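Local coordinates for hypothetical protein HP_0496 (Helicobacter pylori, PDB 2PZH), which hydrolyses the thioester bond of long-chain fatty acyl-CoAs and of benzoyl-CoA, and may take part in phospholipid metabolism, at residues K25-A30 with L84-Y89; L41-E46 with V114-Y119; Q66-R71 with I88-N93; K79-L84 with E108-F113. One frame throughout, in Å; residues are numbered along the deposited sequence.

How the contacts relate
After the short strand 3-6 the chain enters helix 22-36, and contact 1 closes a long loop by laying that helix on strand 81-92. Contact 2 begins in the loop after the helix and closes at the end of strand 102-114, so it crosses contact 1. Contacts 3 and 4 both nest within contact 2: they zip the hairpins of strands 67-77 with 81-92 and 81-92 with 102-114. These two cross each other, since strand 81-92 serves both, one at each end. Contact 4 also crosses contact 1, and contact 3 ends on the same strand as contact 1. Together they join the central helix, the curved antiparallel sheet and an outlying surface loop.

Contact 1: residues K25-A30 with L84-Y89; sequences KYCERA and LFQEIY
Q86 holds its CG beside its own backbone N (chi1 -66°) and then runs on extended, which carries its amide from the strand to the helix surface at C27 and A30. C27 uses the same rotamer from the helix side: its SG, anti to the carbonyl carbon, comes to Q86 CB and I88 CD1. The central bond is Q86 NE2 to C27 O, 3.1 Å long and moderately bent at 154°, with the donor tilted out of the carbonyl plane. The amide lies along the helix residues: OE1 comes within 3.3 Å of C27 CB, while NE2 reaches the A30 methyl, CB, at 3.6 Å. Beyond the pair, OE1 accepts from R31 and NE2 also donates to T72 OG1, so the group is gripped at both ends and its rotation is fixed. Two residues along the strand, the CD1 tip of I88 meets C27 SG at 3.9 Å and Y26 CB at 4.1 Å, lying near the plane of the tyrosine ring at its edge. The helix and strand segments run at 118° to each other with axes 9.5 Å apart. This packing belongs to the hot-dog fold, in which a long helix lies against a curled antiparallel sheet. Small residues suit the closest places: C27 and A30 let the helix come near, and I88 offers a slim apolar tip. The glutamine is uncharged yet has both donor and acceptor, so it can be buried with its polar atoms satisfied, and it adds a directional bond to an interface that is otherwise apolar.

Contact 2: residues L41-E46 with V114-Y119; sequences LPENEE and VNRSTY
An Asx motif shapes the loop of residues 114-119, whose N115 lies against E46 while R116 reaches out to the residues 43-46. Inside the motif N115 OD1 accepts from T118 N at 3.1 Å, and the amide's other branch, ND2, comes to 3.7 Å from E46 O. R116 extends from CG to NE and presents the end of its guanidinium to N44 O, which both NH1 and NH2 grip at 2.8 Å. The oxygen lies near the guanidinium plane, and NH2 approaches it almost straight on to the C=O. NH1 is shared: it also forms a salt bridge to E43 OE1 at 3.2 Å, reaching that oxygen from above the carboxylate plane, the two flat groups being 47° apart. E43 gets there by placing CG between its backbone N and carbonyl carbon (chi1 47°). Strand 43-44 is a short, weakly bonded strand paired with strand 47-58 of the hot-dog sheet, near the tetramer's subunit interfaces, and an arginine is long enough to span from the end of strand 102-114 to it. Its remaining nitrogen, NE, makes a salt bridge to E15 of the second subunit. E43 OE2, in turn, accepts from Y9 OH of the third subunit, so the glutamate is held at both oxygens. E46 CA also lies at the guanidinium edge, 3.8 Å from R116 NH2.

Contact 3: residues Q66-R71 with I88-N93; sequences QVLEIR and IYCIQN
Y89 meets R71 along most of its length. Its CB lies 3.8 Å from R71 NH2, CG has CZ and NH1 above it, and CD1 comes to 3.5 Å from NH1. Farther out, CE1 and CZ pass under the same nitrogen. Arginine suits the place because its flat, cationic guanidinium can stack on the ring face, here with planes 8° apart and centres 4.1 Å apart, a cation-pi pair. R71 is kept there, and its charge balanced, by E69, whose OE2 takes R71 NE at 2.7 Å, through the anti lone pair, and NH2 as well. These residues are on the outer face of the hairpin formed by strands 67-77 and 81-92. Between E69 and Y89 the two backbones exchange a pair of bonds, and at V67 the ladder slips by one residue: I91 and Q92 both face V67, a classic beta bulge, with I91 N donating to V67 O at 2.9 Å. I91 holds CG1 between its backbone N and carbonyl carbon, so that CG2 reaches E69 CB at 3.7 Å and CD1 lies beside E69 OE1 and CB. Q92 lies alongside V67. On the opposite face, where L68, I70 and I88 are apolar because they face helix 22-36, L68 CB packs on I88 CG2 at 3.8 Å and its CD2 on C90, while C90 SG sits beside CD of Q66, whose OE1 accepts from S63 N.

Contact 4: residues K79-L84 with E108-F113; sequences KVFVVL and EIKFGF
Over one face of the F81 ring lies the K110 side chain, its CE methylene nearly central at 3.7 Å from the ring centroid. NZ follows, 4.4 Å from the centroid, adding a cation-pi contact to the CH-pi one. The F111 ring is on the other side of the sheet: at its edge, near its plane, is the backbone oxygen of V82, and L84 CD1 comes obliquely to CE2 at 3.4 Å, a close fit. K110 keeps CG anti to its backbone N (chi1 -180°) and runs extended as far as CE, which sets that methylene over the ring; the turn at the last torsion leaves NZ over the same face but farther out. V82 and F111 exchange two backbone bonds, as do L84 and I109, with F111 N to V82 O at 2.9 Å. From V82 to L84 this is an antiparallel ladder in the hairpin of strands 81-92 and 102-114, neighbours in the hot-dog sheet. On the K110 face, V83 CG1 packs on the aliphatic CG of E108 at 3.5 Å, and V83 CG2 lies on K110 CG. V82, L84, I109 and F111 are apolar, as befits the other, buried face, which touches R31 of helix 22-36. K110 suits the outer one, where its methylenes cover F81 and V83 and its charge, probably stabilised by the ring, stays on the partly exposed side.

Contact 1: residues K25-A30 with L84-Y89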
# COMPACT_ATOMS: atom_id res chain seq x y z
N LYS A 25 7.18 4.17 -5.06
CA LYS A 25 7.74 3.19 -4.12
C LYS A 25 8.97 2.49 -4.69
O LYS A 25 9.99 2.38 -4.01
CB LYS A 25 6.68 2.16 -3.72
CG LYS A 25 5.53 2.80 -2.96
CD LYS A 25 4.52 1.75 -2.53
CE LYS A 25 3.49 2.37 -1.58
NZ LYS A 25 2.74 1.37 -0.80
N TYR A 26 8.88 2.01 -5.93
CA TYR A 26 10.06 1.41 -6.57
C TYR A 26 11.28 2.36 -6.58
O TYR A 26 12.42 1.94 -6.28
CB TYR A 26 9.75 0.99 -7.99
CG TYR A 26 8.64 -0.02 -8.15
CD1 TYR A 26 8.37 -0.98 -7.18
CD2 TYR A 26 7.88 -0.02 -9.29
CE1 TYR A 26 7.35 -1.93 -7.36
CE2 TYR A 26 6.87 -0.96 -9.50
CZ TYR A 26 6.60 -1.90 -8.54
OH TYR A 26 5.59 -2.80 -8.77
N CYS A 27 11.04 3.62 -6.92
CA CYS A 27 12.13 4.60 -6.95
C CYS A 27 12.72 4.77 -5.55
O CYS A 27 13.93 4.83 -5.39
CB CYS A 27 11.67 5.93 -7.55
SG CYS A 27 11.40 5.76 -9.32
N GLU A 28 11.84 4.82 -4.55
CA GLU A 28 12.27 4.97 -3.17
C GLU A 28 13.14 3.81 -2.77
O GLU A 28 14.20 4.01 -2.17
CB GLU A 28 11.06 5.06 -2.23
CG GLU A 28 11.37 5.68 -0.88
CD GLU A 28 12.33 4.88 -0.04
OE1 GLU A 28 13.34 5.48 0.40
OE2 GLU A 28 12.08 3.67 0.21
N ARG A 29 12.70 2.59 -3.07
CA ARG A 29 13.52 1.40 -2.73
C ARG A 29 14.94 1.56 -3.30
O ARG A 29 15.93 1.33 -2.59
CB ARG A 29 12.88 0.13 -3.28
CG ARG A 29 11.48 -0.11 -2.73
CD ARG A 29 10.94 -1.41 -3.28
NE ARG A 29 9.50 -1.49 -3.09
CZ ARG A 29 8.74 -2.41 -3.67
NH1 ARG A 29 9.31 -3.32 -4.46
NH2 ARG A 29 7.43 -2.43 -3.46
N ALA A 30 15.01 1.96 -4.57
CA ALA A 30 16.32 2.15 -5.25
C ALA A 30 17.26 3.09 -4.50
O ALA A 30 18.47 2.81 -4.34
CB ALA A 30 16.11 2.65 -6.69
N LEU A 84 17.76 13.88 -8.04
CA LEU A 84 18.00 12.58 -8.66
C LEU A 84 17.12 12.39 -9.87
O LEU A 84 15.95 12.80 -9.88
CB LEU A 84 17.71 11.45 -7.68
CG LEU A 84 18.69 11.19 -6.54
CD1 LEU A 84 18.46 12.17 -5.45
CD2 LEU A 84 18.52 9.77 -6.00
N PHE A 85 17.67 11.74 -10.89
CA PHE A 85 16.87 11.29 -12.00
C PHE A 85 16.72 9.79 -11.92
O PHE A 85 17.71 9.07 -11.78
CB PHE A 85 17.53 11.66 -13.33
CG PHE A 85 16.71 11.27 -14.52
CD1 PHE A 85 15.41 11.71 -14.63
CD2 PHE A 85 17.24 10.48 -15.52
CE1 PHE A 85 14.62 11.35 -15.70
CE2 PHE A 85 16.46 10.12 -16.61
CZ PHE A 85 15.16 10.56 -16.70
N GLN A 86 15.49 9.30 -11.99
CA GLN A 86 15.26 7.88 -11.95
C GLN A 86 14.35 7.43 -13.07
O GLN A 86 13.29 8.03 -13.30
CB GLN A 86 14.68 7.45 -10.58
CG GLN A 86 15.68 7.68 -9.43
CD GLN A 86 15.17 7.20 -8.11
OE1 GLN A 86 14.38 7.89 -7.46
NE2 GLN A 86 15.64 6.03 -7.67
N GLU A 87 14.78 6.39 -13.77
CA GLU A 87 14.00 5.80 -14.85
C GLU A 87 13.75 4.35 -14.56
O GLU A 87 14.62 3.64 -14.04
CB GLU A 87 14.75 5.91 -16.19
CG GLU A 87 14.78 7.30 -16.77
CD GLU A 87 15.41 7.33 -18.16
OE1 GLU A 87 15.09 8.25 -18.94
OE2 GLU A 87 16.22 6.44 -18.48
N ILE A 88 12.57 3.88 -14.95
CA ILE A 88 12.23 2.48 -14.76
C ILE A 88 12.01 1.86 -16.13
O ILE A 88 11.23 2.37 -16.93
CB ILE A 88 10.95 2.32 -13.88
CG1 ILE A 88 11.17 3.02 -12.52
CG2 ILE A 88 10.52 0.85 -13.76
CD1 ILE A 88 9.98 2.92 -11.57
N TYR A 89 12.69 0.75 -16.37
CA TYR A 89 12.52 -0.02 -17.58
C TYR A 89 12.03 -1.42 -17.26
O TYR A 89 12.53 -2.05 -16.31
CB TYR A 89 13.85 -0.16 -18.32
CG TYR A 89 14.20 1.03 -19.20
CD1 TYR A 89 14.63 2.23 -18.65
CD2 TYR A 89 14.10 0.92 -20.58
CE1 TYR A 89 14.96 3.32 -19.49
CE2 TYR A 89 14.42 1.97 -21.40
CZ TYR A 89 14.85 3.16 -20.87
OH TYR A 89 15.15 4.17 -21.79

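Contact 2: residues L41-E46 with V114-Y119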
# COMPACT_ATOMS: atom_id res chain seq x y z
N LEU A 41 21.54 3.48 7.18
CA LEU A 41 20.20 3.94 6.84
C LEU A 41 20.33 5.33 6.21
O LEU A 41 21.32 6.03 6.47
CB LEU A 41 19.30 3.99 8.09
CG LEU A 41 19.17 2.73 8.96
CD1 LEU A 41 18.17 2.96 10.10
CD2 LEU A 41 18.78 1.50 8.16
N PRO A 42 19.36 5.73 5.37
CA PRO A 42 19.42 7.06 4.74
C PRO A 42 18.95 8.17 5.67
O PRO A 42 18.18 9.06 5.26
CB PRO A 42 18.49 6.93 3.54
CG PRO A 42 17.50 5.90 3.95
CD PRO A 42 18.17 4.97 4.93
N GLU A 43 19.41 8.12 6.91
CA GLU A 43 19.08 9.11 7.94
C GLU A 43 20.17 9.00 9.00
O GLU A 43 20.88 7.99 9.06
CB GLU A 43 17.71 8.80 8.55
CG GLU A 43 17.52 7.34 8.93
CD GLU A 43 16.19 7.06 9.63
OE1 GLU A 43 16.08 7.34 10.85
OE2 GLU A 43 15.27 6.54 8.97
N ASN A 44 20.32 10.03 9.82
CA ASN A 44 21.34 10.01 10.86
C ASN A 44 20.88 10.62 12.19
O ASN A 44 19.70 10.97 12.34
CB ASN A 44 22.66 10.63 10.37
CG ASN A 44 22.68 12.14 10.47
OD1 ASN A 44 21.64 12.80 10.44
ND2 ASN A 44 23.88 12.71 10.60
N GLU A 45 21.81 10.76 13.14
CA GLU A 45 21.48 11.12 14.52
C GLU A 45 20.71 12.44 14.70
O GLU A 45 19.98 12.60 15.68
CB GLU A 45 22.73 11.10 15.41
CG GLU A 45 23.33 12.47 15.74
CD GLU A 45 24.21 13.05 14.63
OE1 GLU A 45 24.33 12.41 13.56
OE2 GLU A 45 24.77 14.15 14.83
N GLU A 46 20.87 13.39 13.78
CA GLU A 46 20.06 14.61 13.84
C GLU A 46 19.59 15.16 12.48
O GLU A 46 19.44 16.37 12.30
CB GLU A 46 20.76 15.71 14.64
CG GLU A 46 20.66 15.56 16.15
CD GLU A 46 21.32 16.71 16.89
OE1 GLU A 46 22.31 17.27 16.35
OE2 GLU A 46 20.85 17.06 17.99
N VAL A 114 17.07 17.90 6.51
CA VAL A 114 16.49 18.74 7.56
C VAL A 114 16.69 18.13 8.94
O VAL A 114 16.86 16.92 9.06
CB VAL A 114 14.97 18.97 7.31
CG1 VAL A 114 14.74 19.81 6.05
CG2 VAL A 114 14.24 17.64 7.21
N ASN A 115 16.69 18.98 9.97
CA ASN A 115 16.61 18.49 11.34
C ASN A 115 15.23 17.91 11.58
O ASN A 115 14.24 18.41 11.05
CB ASN A 115 16.89 19.62 12.34
CG ASN A 115 16.72 19.18 13.78
OD1 ASN A 115 15.60 19.05 14.29
ND2 ASN A 115 17.85 18.95 14.46
N ARG A 116 15.15 16.85 12.39
CA ARG A 116 13.86 16.18 12.63
C ARG A 116 12.82 17.08 13.33
O ARG A 116 11.71 17.26 12.83
CB ARG A 116 14.06 14.89 13.42
CG ARG A 116 14.59 13.72 12.61
CD ARG A 116 14.56 12.45 13.43
NE ARG A 116 15.22 11.34 12.75
CZ ARG A 116 16.54 11.16 12.74
NH1 ARG A 116 17.06 10.13 12.10
NH2 ARG A 116 17.34 12.01 13.37
N SER A 117 13.19 17.62 14.49
CA SER A 117 12.29 18.50 15.22
C SER A 117 11.96 19.74 14.40
O SER A 117 10.83 19.90 13.91
CB SER A 117 12.91 18.91 16.56
OG SER A 117 12.89 17.84 17.48
N THR A 118 12.96 20.59 14.22
CA THR A 118 12.79 21.88 13.57
C THR A 118 12.31 21.78 12.12
O THR A 118 11.61 22.68 11.64
CB THR A 118 14.09 22.70 13.62
OG1 THR A 118 14.39 23.01 14.99
CG2 THR A 118 13.95 23.98 12.83
N TYR A 119 12.71 20.72 11.42
CA TYR A 119 12.43 20.58 10.00
C TYR A 119 13.14 21.68 9.21
O TYR A 119 12.78 21.99 8.07
CB TYR A 119 10.92 20.61 9.76
CG TYR A 119 10.46 19.72 8.63
CD1 TYR A 119 10.30 18.35 8.82
CD2 TYR A 119 10.19 20.25 7.37
CE1 TYR A 119 9.88 17.53 7.78
CE2 TYR A 119 9.77 19.44 6.33
CZ TYR A 119 9.62 18.09 6.54
OH TYR A 119 9.20 17.29 5.51

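Contact 3: residues Q66-R71 with I88-N93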
# COMPACT_ATOMS: atom_id res chain seq x y z
N GLN A 66 6.22 -9.01 -14.48
CA GLN A 66 7.36 -8.36 -15.11
C GLN A 66 8.45 -8.03 -14.08
O GLN A 66 8.17 -7.89 -12.89
CB GLN A 66 6.89 -7.10 -15.84
CG GLN A 66 6.01 -7.44 -17.05
CD GLN A 66 5.60 -6.22 -17.84
OE1 GLN A 66 5.54 -5.10 -17.31
NE2 GLN A 66 5.32 -6.43 -19.11
N VAL A 67 9.69 -7.94 -14.55
CA VAL A 67 10.79 -7.47 -13.72
C VAL A 67 11.20 -6.10 -14.23
O VAL A 67 11.43 -5.91 -15.44
CB VAL A 67 11.97 -8.46 -13.72
CG1 VAL A 67 13.15 -7.93 -12.86
CG2 VAL A 67 11.47 -9.84 -13.17
N LEU A 68 11.24 -5.14 -13.32
CA LEU A 68 11.50 -3.76 -13.67
C LEU A 68 12.88 -3.41 -13.16
O LEU A 68 13.29 -3.85 -12.10
CB LEU A 68 10.47 -2.83 -13.03
CG LEU A 68 8.99 -3.16 -13.28
CD1 LEU A 68 8.06 -2.09 -12.72
CD2 LEU A 68 8.74 -3.36 -14.79
N GLU A 69 13.61 -2.62 -13.93
CA GLU A 69 14.92 -2.20 -13.50
C GLU A 69 14.86 -0.71 -13.21
O GLU A 69 14.44 0.07 -14.05
CB GLU A 69 15.93 -2.48 -14.62
CG GLU A 69 17.32 -2.07 -14.29
CD GLU A 69 18.30 -2.59 -15.31
OE1 GLU A 69 18.82 -3.70 -15.08
OE2 GLU A 69 18.51 -1.92 -16.35
N ILE A 70 15.30 -0.33 -12.02
CA ILE A 70 15.32 1.07 -11.65
C ILE A 70 16.74 1.61 -11.80
O ILE A 70 17.67 1.15 -11.14
CB ILE A 70 14.79 1.30 -10.20
CG1 ILE A 70 13.38 0.74 -10.06
CG2 ILE A 70 14.69 2.76 -9.94
CD1 ILE A 70 13.33 -0.72 -9.88
N ARG A 71 16.88 2.58 -12.69
CA ARG A 71 18.15 3.24 -12.96
C ARG A 71 18.23 4.64 -12.33
O ARG A 71 17.39 5.50 -12.59
CB ARG A 71 18.38 3.28 -14.47
CG ARG A 71 18.20 1.92 -15.10
CD ARG A 71 18.38 1.93 -16.63
NE ARG A 71 18.05 0.61 -17.18
CZ ARG A 71 17.86 0.36 -18.48
NH1 ARG A 71 17.97 1.34 -19.38
NH2 ARG A 71 17.56 -0.86 -18.87
N ILE A 88 12.57 3.88 -14.95
CA ILE A 88 12.23 2.48 -14.76
C ILE A 88 12.01 1.86 -16.13
O ILE A 88 11.23 2.37 -16.93
CB ILE A 88 10.95 2.32 -13.88
CG1 ILE A 88 11.17 3.02 -12.52
CG2 ILE A 88 10.52 0.85 -13.76
CD1 ILE A 88 9.98 2.92 -11.57
N TYR A 89 12.69 0.75 -16.37
CA TYR A 89 12.52 -0.02 -17.58
C TYR A 89 12.03 -1.42 -17.26
O TYR A 89 12.53 -2.05 -16.31
CB TYR A 89 13.85 -0.16 -18.32
CG TYR A 89 14.20 1.03 -19.20
CD1 TYR A 89 14.63 2.23 -18.65
CD2 TYR A 89 14.10 0.92 -20.58
CE1 TYR A 89 14.96 3.32 -19.49
CE2 TYR A 89 14.42 1.97 -21.40
CZ TYR A 89 14.85 3.16 -20.87
OH TYR A 89 15.15 4.17 -21.79
N CYS A 90 11.12 -1.94 -18.07
CA CYS A 90 10.79 -3.35 -17.97
C CYS A 90 11.87 -4.11 -18.68
O CYS A 90 12.12 -3.84 -19.87
CB CYS A 90 9.45 -3.69 -18.64
SG CYS A 90 9.11 -5.44 -18.57
N ILE A 91 12.50 -5.06 -17.99
CA ILE A 91 13.59 -5.85 -18.59
C ILE A 91 13.29 -7.33 -18.77
O ILE A 91 14.04 -8.03 -19.46
CB ILE A 91 14.93 -5.70 -17.80
CG1 ILE A 91 14.75 -6.23 -16.37
CG2 ILE A 91 15.42 -4.25 -17.82
CD1 ILE A 91 16.07 -6.27 -15.54
N GLN A 92 12.23 -7.81 -18.13
CA GLN A 92 11.81 -9.21 -18.27
C GLN A 92 10.30 -9.30 -18.17
O GLN A 92 9.68 -8.49 -17.49
CB GLN A 92 12.39 -10.08 -17.15
CG GLN A 92 13.87 -10.09 -17.02
CD GLN A 92 14.31 -10.98 -15.87
OE1 GLN A 92 13.69 -12.02 -15.59
NE2 GLN A 92 15.39 -10.57 -15.20
N ASN A 93 9.72 -10.29 -18.85
CA ASN A 93 8.31 -10.60 -18.62
C ASN A 93 8.21 -11.88 -17.79
O ASN A 93 9.24 -12.53 -17.54
CB ASN A 93 7.55 -10.67 -19.94
CG ASN A 93 8.23 -11.58 -20.97
OD1 ASN A 93 8.46 -12.75 -20.69
ND2 ASN A 93 8.56 -11.03 -22.14

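Contact 4: residues K79-L84 with E108-F113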
# COMPACT_ATOMS: atom_id res chain seq x y z
N LYS A 79 25.25 21.64 -1.53
CA LYS A 79 25.44 21.52 -0.09
C LYS A 79 24.13 21.21 0.64
O LYS A 79 24.11 20.40 1.58
CB LYS A 79 26.07 22.81 0.47
CG LYS A 79 26.36 22.77 1.95
CD LYS A 79 27.46 23.76 2.33
CE LYS A 79 28.78 23.37 1.67
NZ LYS A 79 29.87 24.35 1.95
N VAL A 80 23.05 21.82 0.19
CA VAL A 80 21.76 21.77 0.89
C VAL A 80 20.70 20.85 0.25
O VAL A 80 19.67 20.56 0.86
CB VAL A 80 21.18 23.19 1.04
CG1 VAL A 80 19.98 23.20 1.98
CG2 VAL A 80 22.26 24.14 1.55
N PHE A 81 20.95 20.39 -0.98
CA PHE A 81 19.97 19.53 -1.64
C PHE A 81 20.58 18.62 -2.70
O PHE A 81 21.72 18.81 -3.15
CB PHE A 81 18.78 20.35 -2.20
CG PHE A 81 19.10 21.14 -3.44
CD1 PHE A 81 19.18 20.53 -4.68
CD2 PHE A 81 19.28 22.52 -3.37
CE1 PHE A 81 19.46 21.25 -5.82
CE2 PHE A 81 19.56 23.25 -4.52
CZ PHE A 81 19.65 22.61 -5.75
N VAL A 82 19.81 17.60 -3.09
CA VAL A 82 20.23 16.75 -4.19
C VAL A 82 19.04 16.51 -5.12
O VAL A 82 17.90 16.36 -4.65
CB VAL A 82 20.79 15.41 -3.68
CG1 VAL A 82 19.76 14.70 -2.77
CG2 VAL A 82 21.26 14.53 -4.84
N VAL A 83 19.30 16.48 -6.42
CA VAL A 83 18.27 16.14 -7.37
C VAL A 83 18.67 14.85 -8.06
O VAL A 83 19.77 14.72 -8.60
CB VAL A 83 18.02 17.25 -8.40
CG1 VAL A 83 16.95 16.84 -9.40
CG2 VAL A 83 17.63 18.57 -7.71
N LEU A 84 17.76 13.88 -8.04
CA LEU A 84 18.00 12.58 -8.66
C LEU A 84 17.12 12.39 -9.87
O LEU A 84 15.95 12.80 -9.88
CB LEU A 84 17.71 11.45 -7.68
CG LEU A 84 18.69 11.19 -6.54
CD1 LEU A 84 18.46 12.17 -5.45
CD2 LEU A 84 18.52 9.77 -6.00
N GLU A 108 12.10 13.00 -11.84
CA GLU A 108 13.16 13.84 -11.34
C GLU A 108 12.66 14.26 -9.99
O GLU A 108 11.56 14.81 -9.89
CB GLU A 108 13.34 15.07 -12.23
CG GLU A 108 14.41 16.01 -11.72
CD GLU A 108 14.64 17.21 -12.63
OE1 GLU A 108 14.72 17.01 -13.87
OE2 GLU A 108 14.77 18.33 -12.11
N ILE A 109 13.45 14.01 -8.96
CA ILE A 109 13.02 14.25 -7.59
C ILE A 109 14.08 15.04 -6.85
O ILE A 109 15.26 14.69 -6.89
CB ILE A 109 12.76 12.92 -6.87
CG1 ILE A 109 11.78 12.08 -7.70
CG2 ILE A 109 12.23 13.18 -5.45
CD1 ILE A 109 11.72 10.61 -7.32
N LYS A 110 13.63 16.08 -6.16
CA LYS A 110 14.51 16.93 -5.36
C LYS A 110 14.30 16.66 -3.87
O LYS A 110 13.17 16.56 -3.41
CB LYS A 110 14.22 18.40 -5.68
CG LYS A 110 15.08 19.41 -4.92
CD LYS A 110 14.81 20.82 -5.46
CE LYS A 110 15.72 21.86 -4.83
NZ LYS A 110 15.13 22.41 -3.59
N PHE A 111 15.41 16.50 -3.16
CA PHE A 111 15.39 16.24 -1.73
C PHE A 111 16.17 17.33 -1.02
O PHE A 111 17.17 17.82 -1.54
CB PHE A 111 16.06 14.90 -1.42
CG PHE A 111 15.46 13.74 -2.14
CD1 PHE A 111 14.47 12.98 -1.56
CD2 PHE A 111 15.91 13.41 -3.42
CE1 PHE A 111 13.92 11.92 -2.25
CE2 PHE A 111 15.37 12.36 -4.11
CZ PHE A 111 14.37 11.61 -3.52
N GLY A 112 15.71 17.71 0.16
CA GLY A 112 16.51 18.53 1.07
C GLY A 112 16.91 17.67 2.25
O GLY A 112 16.45 16.55 2.38
N PHE A 113 17.79 18.19 3.10
CA PHE A 113 18.11 17.51 4.35
C PHE A 113 17.71 18.45 5.48
O PHE A 113 17.93 19.65 5.41
CB PHE A 113 19.59 17.14 4.43
CG PHE A 113 19.90 16.04 5.40
CD1 PHE A 113 19.67 14.71 5.06
CD2 PHE A 113 20.44 16.32 6.65
CE1 PHE A 113 19.95 13.67 5.95
CE2 PHE A 113 20.73 15.29 7.55
CZ PHE A 113 20.48 13.96 7.20